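Local coordinates for telomere length regulator taz1 (Schizosaccharomyces pombe, PDB 4ZMI), which binds double-stranded telomeric DNA and regulates telomere length and function in fission yeast, this chain being its helical, TRF-family domain, at residues 150-153 with 158-161; 103-108 with 117-122. One frame throughout, in Å; residues are numbered along the deposited sequence.

Overall arrangement
Both contacts lie in the helical domain and each closes a short loop between consecutive helices. Along the chain, interaction 2 comes first: helix 95-107 meets helix 118-130 across the eight-residue linker between residues 108 and 117, close to the centre of the domain. The chain then runs through helix 118-130 into helix 137-154, where interaction 1 folds the loop before helix 163-168 back onto the last turn of that helix, at the surface. The contacts are thus in series, neither nested nor crossed, with centres about 17 Å apart. They nevertheless touch, because Arg151 NE and His117 NE2 lie 3.1 Å apart in a probable hydrogen bond, tying helix 137-154 to the start of helix 118-130.

Interaction 1 of 2, residues 150-153 with 158-161; sequences IRYF and NPSI
Tyr152 and Pro159 are joined by a short hydrogen bond: the phenol OH donates to Pro159 O at 2.6 Å, in the carbonyl plane on a lone pair. With CG anti to the backbone N (chi1 -178°), the ring leaves helix 137-154 toward the returning loop and carries its hydroxyl to that carbonyl. A second, weak bond runs the other way, from Asn158 ND2 to Tyr152 O at 3.3 Å; the same amide nitrogen also bonds Thr114 O, so asparagine suits a place between two backbone carbonyls.

The remaining contacts are mostly nonpolar. Asn158 CB sits over one face of the Tyr152 ring in a CH-pi contact, 3.9 Å from the centroid, while the amide plane lies 17° from that of the ring. Ile161 reaches the phenol end obliquely, its CD1 3.7 Å from Tyr152 CZ, and its CG1 packs more loosely against Phe153 CE2, whose ring meets Ile161 O at its edge.

A phenylalanine in place of Tyr152 would keep the ring but would probably leave Pro159 O without this donor and the loop less firmly held. Tyrosine combines a nonpolar ring with a terminal hydroxyl, consistent with holding the loop to the last turn of helix 137-154.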
ATOM      1  N   ILE A 150      -9.624   5.325   9.906  1.00 59.45           N
ATOM      2  CA  ILE A 150      -9.973   6.618  10.495  1.00 59.47           C
ATOM      3  C   ILE A 150      -9.896   7.703   9.435  1.00 61.21           C
ATOM      4  O   ILE A 150     -10.832   8.488   9.266  1.00 61.30           O
ATOM      5  CB  ILE A 150      -9.009   7.045  11.620  1.00 57.10           C
ATOM      6  CG1 ILE A 150      -8.761   5.914  12.603  1.00 63.19           C
ATOM      7  CG2 ILE A 150      -9.579   8.235  12.345  1.00 66.63           C
ATOM      8  CD1 ILE A 150      -9.978   5.524  13.374  1.00 71.69           C
ATOM      9  N   ARG A 151      -8.765   7.739   8.731  1.00 60.12           N
ATOM     10  CA  ARG A 151      -8.520   8.758   7.718  1.00 63.93           C
ATOM     11  C   ARG A 151      -9.629   8.760   6.679  1.00 65.51           C
ATOM     12  O   ARG A 151     -10.142   9.817   6.321  1.00 62.43           O
ATOM     13  CB  ARG A 151      -7.122   8.597   7.085  1.00 61.40           C
ATOM     14  CG  ARG A 151      -5.995   8.930   8.094  1.00 60.18           C
ATOM     15  CD  ARG A 151      -4.602   8.979   7.468  1.00 50.82           C
ATOM     16  NE  ARG A 151      -4.445  10.089   6.536  1.00 52.97           N
ATOM     17  CZ  ARG A 151      -4.193  11.341   6.912  1.00 69.05           C
ATOM     18  NH1 ARG A 151      -4.085  11.649   8.211  1.00 69.87           N
ATOM     19  NH2 ARG A 151      -4.069  12.299   5.996  1.00 65.45           N
ATOM     20  N   TYR A 152     -10.044   7.580   6.231  1.00 59.47           N
ATOM     21  CA  TYR A 152     -11.116   7.531   5.247  1.00 57.25           C
ATOM     22  C   TYR A 152     -12.413   8.095   5.810  1.00 66.20           C
ATOM     23  O   TYR A 152     -12.953   9.063   5.275  1.00 63.51           O
ATOM     24  CB  TYR A 152     -11.387   6.121   4.745  1.00 49.80           C
ATOM     25  CG  TYR A 152     -12.467   6.112   3.702  1.00 51.51           C
ATOM     26  CD1 TYR A 152     -12.155   6.292   2.371  1.00 51.28           C
ATOM     27  CD2 TYR A 152     -13.793   5.929   4.043  1.00 49.49           C
ATOM     28  CE1 TYR A 152     -13.131   6.287   1.401  1.00 55.26           C
ATOM     29  CE2 TYR A 152     -14.784   5.927   3.081  1.00 49.63           C
ATOM     30  CZ  TYR A 152     -14.443   6.111   1.759  1.00 52.70           C
ATOM     31  OH  TYR A 152     -15.401   6.112   0.770  1.00 60.19           O
ATOM     32  N   PHE A 153     -12.918   7.468   6.872  1.00 67.02           N
ATOM     33  CA  PHE A 153     -14.241   7.808   7.400  1.00 65.42           C
ATOM     34  C   PHE A 153     -14.249   9.052   8.237  1.00 71.00           C
ATOM     35  O   PHE A 153     -15.274   9.388   8.808  1.00 80.70           O
ATOM     36  CB  PHE A 153     -14.802   6.696   8.262  1.00 57.86           C
ATOM     37  CG  PHE A 153     -15.043   5.441   7.525  1.00 67.19           C
ATOM     38  CD1 PHE A 153     -14.326   4.295   7.828  1.00 69.68           C
ATOM     39  CD2 PHE A 153     -15.979   5.400   6.515  1.00 71.32           C
ATOM     40  CE1 PHE A 153     -14.543   3.120   7.132  1.00 69.08           C
ATOM     41  CE2 PHE A 153     -16.201   4.227   5.814  1.00 76.72           C
ATOM     42  CZ  PHE A 153     -15.479   3.085   6.124  1.00 70.97           C
ATOM     43  N   ASN A 158     -15.898  11.846   1.777  1.00 70.22           N
ATOM     44  CA  ASN A 158     -15.748  10.448   1.358  1.00 69.50           C
ATOM     45  C   ASN A 158     -17.021   9.646   1.625  1.00 68.89           C
ATOM     46  O   ASN A 158     -17.513   9.612   2.759  1.00 70.04           O
ATOM     47  CB  ASN A 158     -14.533   9.788   2.031  1.00 66.68           C
ATOM     48  CG  ASN A 158     -13.206  10.269   1.447  1.00 62.52           C
ATOM     49  OD1 ASN A 158     -13.154  10.760   0.325  1.00 62.11           O
ATOM     50  ND2 ASN A 158     -12.131  10.135   2.218  1.00 59.82           N
ATOM     51  N   PRO A 159     -17.560   8.988   0.583  1.00 66.52           N
ATOM     52  CA  PRO A 159     -18.854   8.313   0.724  1.00 71.07           C
ATOM     53  C   PRO A 159     -18.804   7.131   1.685  1.00 67.88           C
ATOM     54  O   PRO A 159     -17.781   6.453   1.802  1.00 69.73           O
ATOM     55  CB  PRO A 159     -19.155   7.840  -0.696  1.00 69.14           C
ATOM     56  CG  PRO A 159     -17.819   7.639  -1.292  1.00 71.10           C
ATOM     57  CD  PRO A 159     -16.982   8.770  -0.749  1.00 68.03           C
ATOM     58  N   SER A 160     -19.914   6.919   2.384  1.00 66.31           N
ATOM     59  CA  SER A 160     -20.077   5.767   3.246  1.00 70.89           C
ATOM     60  C   SER A 160     -19.942   4.519   2.384  1.00 73.46           C
ATOM     61  O   SER A 160     -20.554   4.423   1.318  1.00 78.55           O
ATOM     62  CB  SER A 160     -21.455   5.806   3.912  1.00 75.81           C
ATOM     63  OG  SER A 160     -21.537   4.888   4.990  1.00 83.56           O
ATOM     64  N   ILE A 161     -19.114   3.581   2.824  1.00 67.47           N
ATOM     65  CA  ILE A 161     -18.966   2.328   2.115  1.00 59.62           C
ATOM     66  C   ILE A 161     -18.836   1.175   3.111  1.00 60.05           C
ATOM     67  O   ILE A 161     -18.341   1.364   4.217  1.00 68.07           O
ATOM     68  CB  ILE A 161     -17.786   2.364   1.123  1.00 58.87           C
ATOM     69  CG1 ILE A 161     -16.490   2.777   1.814  1.00 59.30           C
ATOM     70  CG2 ILE A 161     -18.047   3.304  -0.047  1.00 59.47           C
ATOM     71  CD1 ILE A 161     -15.308   2.632   0.877  1.00 58.75           C
TER

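Interaction 2 of 2, residues 103-108 with 117-122; sequences FFTGLI and HLTLRS
Two consecutive helices of this all-helical TRF-family domain, 95-107 and 118-130, pack here around a glycine after the chain has turned back on itself. The short segments 103-107 and 118-122 run roughly antiparallel, at 134°, with axes 8.7 Å apart at closest approach. Gly106 and Leu120 mark the near point, their CA atoms 5.3 Å from each other.

Across this interface two side chains, a threonine and a leucine, meet the backbone of the other helix at Thr105 and Gly106 by van der Waals contact. The methyl of Thr119 does the touching on one side: chi1 of -49° sets OG1 beside the backbone N and leaves CG2 anti to it, directed at the preceding helix and 3.3 Å from Thr105 O. The same methyl lies 3.9 Å from Thr105 CB, the two side chains crossing at about a right angle. Threonine suits a place this near the other backbone, being short yet offering a methyl. Thr105 turns its hydroxyl to other partners, Gln102 O one turn back in its own helix and Thr75 OG1.

Leu120 fills the neighbouring position, laying its CD2 branch against the glycine, 3.5 Å from Gly106 O and 3.7 Å from Gly106 CA. With no side chain, Gly106 suits this place, leaving its CA and O accessible to the leucine; a beta carbon would lie close to both Leu120 CD2, at about 3.5 Å, and Phe103 O.

His117 is the N-cap of the second helix; its ND1 bonds Asp109 O, and Asp109 OD2 accepts from Leu120 N, tying the linker to the first turn. On other sides of segment 103-108, Phe103 and Leu107 pack against helices 5-35 and 214-229, and Phe104 against helix 52-68, where its ring meets Phe61 edge-to-face. The pair therefore lies buried near the centre of the helical domain.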
ATOM      1  N   PHE A 103       7.292   0.459  -2.380  1.00 66.51           N
ATOM      2  CA  PHE A 103       7.629   1.553  -1.454  1.00 67.15           C
ATOM      3  C   PHE A 103       7.252   2.879  -2.084  1.00 66.89           C
ATOM      4  O   PHE A 103       6.509   3.677  -1.501  1.00 67.43           O
ATOM      5  CB  PHE A 103       9.134   1.555  -1.175  1.00 68.72           C
ATOM      6  CG  PHE A 103       9.518   2.148   0.148  1.00 72.76           C
ATOM      7  CD1 PHE A 103      10.124   1.362   1.115  1.00 77.00           C
ATOM      8  CD2 PHE A 103       9.291   3.488   0.419  1.00 76.05           C
ATOM      9  CE1 PHE A 103      10.481   1.898   2.338  1.00 85.97           C
ATOM     10  CE2 PHE A 103       9.644   4.029   1.641  1.00 80.60           C
ATOM     11  CZ  PHE A 103      10.240   3.231   2.605  1.00 83.23           C
ATOM     12  N   PHE A 104       7.760   3.098  -3.294  1.00 67.41           N
ATOM     13  CA  PHE A 104       7.455   4.311  -4.040  1.00 70.55           C
ATOM     14  C   PHE A 104       5.957   4.507  -4.181  1.00 67.93           C
ATOM     15  O   PHE A 104       5.454   5.603  -3.969  1.00 65.99           O
ATOM     16  CB  PHE A 104       8.104   4.307  -5.428  1.00 71.07           C
ATOM     17  CG  PHE A 104       7.632   5.427  -6.311  1.00 65.13           C
ATOM     18  CD1 PHE A 104       8.169   6.693  -6.185  1.00 66.11           C
ATOM     19  CD2 PHE A 104       6.624   5.226  -7.230  1.00 54.89           C
ATOM     20  CE1 PHE A 104       7.729   7.728  -6.979  1.00 68.09           C
ATOM     21  CE2 PHE A 104       6.173   6.259  -8.015  1.00 62.85           C
ATOM     22  CZ  PHE A 104       6.727   7.505  -7.899  1.00 68.55           C
ATOM     23  N   THR A 105       5.249   3.441  -4.543  1.00 62.44           N
ATOM     24  CA  THR A 105       3.814   3.554  -4.757  1.00 55.86           C
ATOM     25  C   THR A 105       3.104   3.846  -3.436  1.00 55.76           C
ATOM     26  O   THR A 105       2.104   4.553  -3.410  1.00 56.39           O
ATOM     27  CB  THR A 105       3.228   2.320  -5.466  1.00 57.62           C
ATOM     28  OG1 THR A 105       3.479   1.140  -4.693  1.00 56.85           O
ATOM     29  CG2 THR A 105       3.874   2.164  -6.838  1.00 58.43           C
ATOM     30  N   GLY A 106       3.634   3.312  -2.340  1.00 48.56           N
ATOM     31  CA  GLY A 106       3.139   3.659  -1.021  1.00 55.98           C
ATOM     32  C   GLY A 106       3.374   5.126  -0.650  1.00 60.74           C
ATOM     33  O   GLY A 106       2.416   5.836  -0.354  1.00 48.59           O
ATOM     34  N   LEU A 107       4.637   5.567  -0.694  1.00 64.92           N
ATOM     35  CA  LEU A 107       5.059   6.914  -0.264  1.00 61.02           C
ATOM     36  C   LEU A 107       4.271   8.040  -0.922  1.00 62.91           C
ATOM     37  O   LEU A 107       3.787   8.925  -0.244  1.00 67.23           O
ATOM     38  CB  LEU A 107       6.527   7.136  -0.597  1.00 61.74           C
ATOM     39  CG  LEU A 107       7.617   7.440   0.428  1.00 65.37           C
ATOM     40  CD1 LEU A 107       8.750   8.209  -0.293  1.00 61.72           C
ATOM     41  CD2 LEU A 107       7.109   8.189   1.645  1.00 66.20           C
ATOM     42  N   ILE A 108       4.149   8.014  -2.245  1.00 66.64           N
ATOM     43  CA  ILE A 108       3.488   9.108  -2.964  1.00 64.94           C
ATOM     44  C   ILE A 108       1.981   9.129  -2.745  1.00 63.32           C
ATOM     45  O   ILE A 108       1.316  10.116  -3.078  1.00 62.49           O
ATOM     46  CB  ILE A 108       3.725   9.045  -4.496  1.00 64.77           C
ATOM     47  CG1 ILE A 108       2.980   7.870  -5.129  1.00 57.70           C
ATOM     48  CG2 ILE A 108       5.198   8.951  -4.834  1.00 69.25           C
ATOM     49  CD1 ILE A 108       3.156   7.807  -6.618  1.00 64.51           C
ATOM     50  N   HIS A 117      -6.235   7.079   0.400  1.00 51.02           N
ATOM     51  CA  HIS A 117      -5.026   6.265   0.398  1.00 52.59           C
ATOM     52  C   HIS A 117      -5.250   4.841  -0.127  1.00 47.26           C
ATOM     53  O   HIS A 117      -4.936   3.862   0.546  1.00 52.71           O
ATOM     54  CB  HIS A 117      -4.406   6.255   1.786  1.00 49.92           C
ATOM     55  CG  HIS A 117      -4.238   7.625   2.376  1.00 64.76           C
ATOM     56  ND1 HIS A 117      -3.391   8.568   1.826  1.00 58.60           N
ATOM     57  CD2 HIS A 117      -4.812   8.212   3.449  1.00 69.95           C
ATOM     58  CE1 HIS A 117      -3.451   9.676   2.552  1.00 68.48           C
ATOM     59  NE2 HIS A 117      -4.305   9.488   3.538  1.00 68.18           N
ATOM     60  N   LEU A 118      -5.810   4.739  -1.327  1.00 45.49           N
ATOM     61  CA  LEU A 118      -6.075   3.433  -1.935  1.00 44.25           C
ATOM     62  C   LEU A 118      -4.823   2.592  -2.014  1.00 40.93           C
ATOM     63  O   LEU A 118      -4.888   1.396  -1.800  1.00 45.14           O
ATOM     64  CB  LEU A 118      -6.675   3.584  -3.332  1.00 46.41           C
ATOM     65  CG  LEU A 118      -7.970   4.382  -3.384  1.00 52.00           C
ATOM     66  CD1 LEU A 118      -8.411   4.529  -4.834  1.00 53.82           C
ATOM     67  CD2 LEU A 118      -9.017   3.681  -2.556  1.00 53.24           C
ATOM     68  N   THR A 119      -3.677   3.206  -2.303  1.00 44.97           N
ATOM     69  CA  THR A 119      -2.462   2.404  -2.524  1.00 49.36           C
ATOM     70  C   THR A 119      -1.892   1.883  -1.220  1.00 47.62           C
ATOM     71  O   THR A 119      -1.425   0.752  -1.140  1.00 50.41           O
ATOM     72  CB  THR A 119      -1.365   3.186  -3.234  1.00 48.29           C
ATOM     73  OG1 THR A 119      -1.917   3.834  -4.377  1.00 54.97           O
ATOM     74  CG2 THR A 119      -0.250   2.262  -3.675  1.00 46.54           C
ATOM     75  N   LEU A 120      -1.920   2.717  -0.190  1.00 51.22           N
ATOM     76  CA  LEU A 120      -1.482   2.268   1.127  1.00 46.25           C
ATOM     77  C   LEU A 120      -2.445   1.179   1.612  1.00 43.75           C
ATOM     78  O   LEU A 120      -2.026   0.162   2.177  1.00 44.83           O
ATOM     79  CB  LEU A 120      -1.449   3.445   2.096  1.00 44.61           C
ATOM     80  CG  LEU A 120      -0.291   4.371   1.768  1.00 48.68           C
ATOM     81  CD1 LEU A 120      -0.307   5.642   2.627  1.00 52.09           C
ATOM     82  CD2 LEU A 120       0.995   3.612   1.961  1.00 47.49           C
ATOM     83  N   ARG A 121      -3.738   1.369   1.355  1.00 38.71           N
ATOM     84  CA  ARG A 121      -4.700   0.339   1.717  1.00 41.98           C
ATOM     85  C   ARG A 121      -4.319  -0.994   1.068  1.00 50.05           C
ATOM     86  O   ARG A 121      -4.313  -2.043   1.735  1.00 46.71           O
ATOM     87  CB  ARG A 121      -6.113   0.735   1.324  1.00 38.92           C
ATOM     88  CG  ARG A 121      -7.150   0.006   2.134  1.00 50.24           C
ATOM     89  CD  ARG A 121      -8.532   0.259   1.603  1.00 48.78           C
ATOM     90  NE  ARG A 121      -8.767   1.682   1.477  1.00 45.83           N
ATOM     91  CZ  ARG A 121      -9.845   2.198   0.919  1.00 50.95           C
ATOM     92  NH1 ARG A 121     -10.784   1.393   0.458  1.00 46.51           N
ATOM     93  NH2 ARG A 121      -9.976   3.511   0.834  1.00 48.94           N
ATOM     94  N   SER A 122      -3.970  -0.943  -0.220  1.00 38.77           N
ATOM     95  CA  SER A 122      -3.582  -2.152  -0.945  1.00 40.62           C
ATOM     96  C   SER A 122      -2.387  -2.782  -0.280  1.00 41.32           C
ATOM     97  O   SER A 122      -2.367  -3.983  -0.063  1.00 42.88           O
ATOM     98  CB  SER A 122      -3.223  -1.811  -2.401  1.00 41.14           C
ATOM     99  OG  SER A 122      -4.385  -1.389  -3.063  1.00 46.29           O
TER